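Local coordinates for protein coclaurine N-methyltransferase (Coptis japonica, PDB 6GKV) that catalyses the N-methylation of coclaurine and related tetrahydroisoquinolines with S-adenosyl-L-methionine as methyl donor, a step of alkaloid biosynthesis, at residues A[225-230]-A[262-267]. Residues are numbered along the deposited sequence; the frame is centred on the assembly and turned at random.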
loop_
_atom_site.group_PDB
_atom_site.type_symbol
_atom_site.label_atom_id
_atom_site.label_comp_id
_atom_site.label_asym_id
_atom_site.label_seq_id
_atom_site.Cartn_x
_atom_site.Cartn_y
_atom_site.Cartn_z
ATOM N N LEU A 225 10.005 -9.282 -8.039
ATOM C CA LEU A 225 9.581 -8.270 -9.008
ATOM C C LEU A 225 10.233 -6.904 -8.815
ATOM O O LEU A 225 10.272 -6.388 -7.715
ATOM C CB LEU A 225 8.069 -8.092 -8.940
ATOM C CG LEU A 225 7.506 -6.929 -9.753
ATOM C CD1 LEU A 225 7.695 -7.229 -11.204
ATOM C CD2 LEU A 225 6.030 -6.721 -9.435
ATOM N N GLU A 226 10.720 -6.316 -9.902
ATOM C CA GLU A 226 11.102 -4.911 -9.907
ATOM C C GLU A 226 10.246 -4.140 -10.918
ATOM O O GLU A 226 10.083 -4.567 -12.074
ATOM C CB GLU A 226 12.587 -4.727 -10.236
ATOM C CG GLU A 226 13.041 -3.251 -10.196
ATOM C CD GLU A 226 14.485 -3.043 -10.670
ATOM O OE1 GLU A 226 15.421 -3.282 -9.882
ATOM O OE2 GLU A 226 14.694 -2.641 -11.830
ATOM N N HIS A 227 9.686 -3.015 -10.474
ATOM C CA HIS A 227 8.999 -2.113 -11.375
ATOM C C HIS A 227 9.298 -0.697 -10.974
ATOM O O HIS A 227 9.404 -0.400 -9.796
ATOM C CB HIS A 227 7.497 -2.336 -11.363
ATOM C CG HIS A 227 6.865 -2.127 -10.027
ATOM N ND1 HIS A 227 6.265 -0.939 -9.670
ATOM C CD2 HIS A 227 6.718 -2.957 -8.968
ATOM C CE1 HIS A 227 5.772 -1.047 -8.448
ATOM N NE2 HIS A 227 6.032 -2.261 -7.999
ATOM N N ILE A 228 9.444 0.185 -11.948
ATOM C CA ILE A 228 9.592 1.574 -11.606
ATOM C C ILE A 228 8.208 2.022 -11.135
ATOM O O ILE A 228 7.218 1.356 -11.436
ATOM C CB ILE A 228 10.125 2.397 -12.798
ATOM C CG1 ILE A 228 9.289 2.132 -14.049
ATOM C CG2 ILE A 228 11.561 1.997 -13.072
ATOM C CD1 ILE A 228 8.068 2.992 -14.172
ATOM N N CYS A 229 8.128 3.123 -10.390
ATOM C CA CYS A 229 6.839 3.575 -9.867
ATOM C C CYS A 229 6.856 5.054 -9.547
ATOM O O CYS A 229 7.917 5.695 -9.607
ATOM C CB CYS A 229 6.485 2.795 -8.611
ATOM S SG CYS A 229 7.621 3.177 -7.276
ATOM N N HIS A 230 5.681 5.607 -9.239
ATOM C CA HIS A 230 5.650 6.807 -8.425
ATOM C C HIS A 230 5.250 6.400 -7.009
ATOM O O HIS A 230 4.431 5.499 -6.822
ATOM C CB HIS A 230 4.692 7.866 -8.958
ATOM C CG HIS A 230 4.677 9.100 -8.105
ATOM N ND1 HIS A 230 3.791 9.273 -7.066
ATOM C CD2 HIS A 230 5.496 10.186 -8.095
ATOM C CE1 HIS A 230 4.036 10.438 -6.478
ATOM N NE2 HIS A 230 5.062 11.006 -7.083
ATOM N N SER A 262 2.792 0.981 -4.131
ATOM C CA SER A 262 1.888 0.039 -3.444
ATOM C C SER A 262 1.092 -0.893 -4.346
ATOM O O SER A 262 0.245 -1.637 -3.855
ATOM C CB SER A 262 0.869 0.815 -2.614
ATOM O OG SER A 262 -0.109 1.382 -3.489
ATOM N N PHE A 263 1.334 -0.836 -5.650
ATOM C CA PHE A 263 0.320 -1.266 -6.622
ATOM C C PHE A 263 0.033 -2.766 -6.595
ATOM O O PHE A 263 -1.126 -3.184 -6.587
ATOM C CB PHE A 263 0.722 -0.839 -8.060
ATOM C CG PHE A 263 -0.464 -0.635 -8.976
ATOM C CD1 PHE A 263 -1.378 0.381 -8.722
ATOM C CD2 PHE A 263 -0.670 -1.448 -10.073
ATOM C CE1 PHE A 263 -2.479 0.573 -9.556
ATOM C CE2 PHE A 263 -1.779 -1.270 -10.923
ATOM C CZ PHE A 263 -2.685 -0.280 -10.661
ATOM N N PHE A 264 1.079 -3.574 -6.551
ATOM C CA PHE A 264 0.898 -5.000 -6.668
ATOM C C PHE A 264 0.540 -5.621 -5.341
ATOM O O PHE A 264 0.221 -6.800 -5.271
ATOM C CB PHE A 264 2.143 -5.607 -7.279
ATOM C CG PHE A 264 2.426 -5.062 -8.641
ATOM C CD1 PHE A 264 1.545 -5.306 -9.681
ATOM C CD2 PHE A 264 3.536 -4.269 -8.881
ATOM C CE1 PHE A 264 1.771 -4.784 -10.960
ATOM C CE2 PHE A 264 3.770 -3.749 -10.148
ATOM C CZ PHE A 264 2.881 -4.003 -11.190
ATOM N N LEU A 265 0.531 -4.798 -4.293
ATOM C CA LEU A 265 -0.057 -5.196 -3.032
ATOM C C LEU A 265 -1.541 -5.498 -3.247
ATOM O O LEU A 265 -2.187 -6.150 -2.414
ATOM C CB LEU A 265 0.121 -4.099 -1.969
ATOM C CG LEU A 265 1.562 -3.700 -1.591
ATOM C CD1 LEU A 265 1.580 -2.664 -0.485
ATOM C CD2 LEU A 265 2.432 -4.906 -1.204
ATOM N N TYR A 266 -2.083 -5.010 -4.363
ATOM C CA TYR A 266 -3.517 -5.117 -4.619
ATOM C C TYR A 266 -3.814 -6.253 -5.575
ATOM O O TYR A 266 -4.953 -6.432 -6.005
ATOM C CB TYR A 266 -4.061 -3.804 -5.180
ATOM C CG TYR A 266 -4.177 -2.684 -4.161
ATOM C CD1 TYR A 266 -5.206 -2.685 -3.209
ATOM C CD2 TYR A 266 -3.276 -1.630 -4.153
ATOM C CE1 TYR A 266 -5.328 -1.683 -2.273
ATOM C CE2 TYR A 266 -3.389 -0.586 -3.205
ATOM C CZ TYR A 266 -4.422 -0.624 -2.277
ATOM O OH TYR A 266 -4.556 0.388 -1.351
ATOM N N PHE A 267 -2.775 -7.007 -5.912
ATOM C CA PHE A 267 -2.889 -8.120 -6.850
ATOM C C PHE A 267 -2.293 -9.379 -6.203
ATOM O O PHE A 267 -1.228 -9.874 -6.596
ATOM C CB PHE A 267 -2.203 -7.770 -8.187
ATOM C CG PHE A 267 -2.977 -6.764 -9.012
ATOM C CD1 PHE A 267 -4.071 -7.169 -9.792
ATOM C CD2 PHE A 267 -2.623 -5.427 -9.004
ATOM C CE1 PHE A 267 -4.804 -6.250 -10.538
ATOM C CE2 PHE A 267 -3.361 -4.492 -9.717
ATOM C CZ PHE A 267 -4.449 -4.904 -10.502
#
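With chi1 at 60°, His227 holds CG between its own backbone N and carbonyl carbon, while Phe264 turns CG anti to its carbonyl carbon, and these two torsions bring the rings together as a T-shaped (edge-to-face) pair. The planes stand at 85° and the centroids are 4.6 Å apart. Phe264 is the edge partner: its CE2 sits over the middle of one imidazole face, 3.3 Å from His227 CD2, and the neighbouring Phe264 CD2 lies 3.3 Å from His227 NE2. A hydrogen bond within the strand limits how the imidazole can turn, His227 ND1 donating to Ile228 O at 3.0 Å; the N-H...O angle of 149° makes it somewhat bent, and the donor comes from above the carbonyl plane. Leu225, two residues earlier and therefore on the same side of the strand, packs one methyl against the same phenyl side chain, with Leu225 CD2 3.5 Å from Phe264 CD2. Strand 221-230 lies inside the mixed sheet of a Rossmann-like methyltransferase core, between parallel strand 191-197 and antiparallel strand 342-350, and the contact ties it to the 3-10 turn 264-266 in the loop leading to strand 272-279. Backbone bonds from Leu265 N to Ser262 O and from Phe267 N to Phe264 O (3.1 Å) shape this turn. An alanine at His227 would remove the face that receives Phe264 CE2 and is likely to leave the phenyl edge less firmly located, with Ile228 O losing its side-chain donor. The His227 side chain lies about 8 Å from the bound N-methylated tetrahydroisoquinolinium and is not among the residues that line its pocket. Further edge-to-face partners of Phe264 are Tyr206 and Phe200, so the phenyl belongs to a buried aromatic cluster.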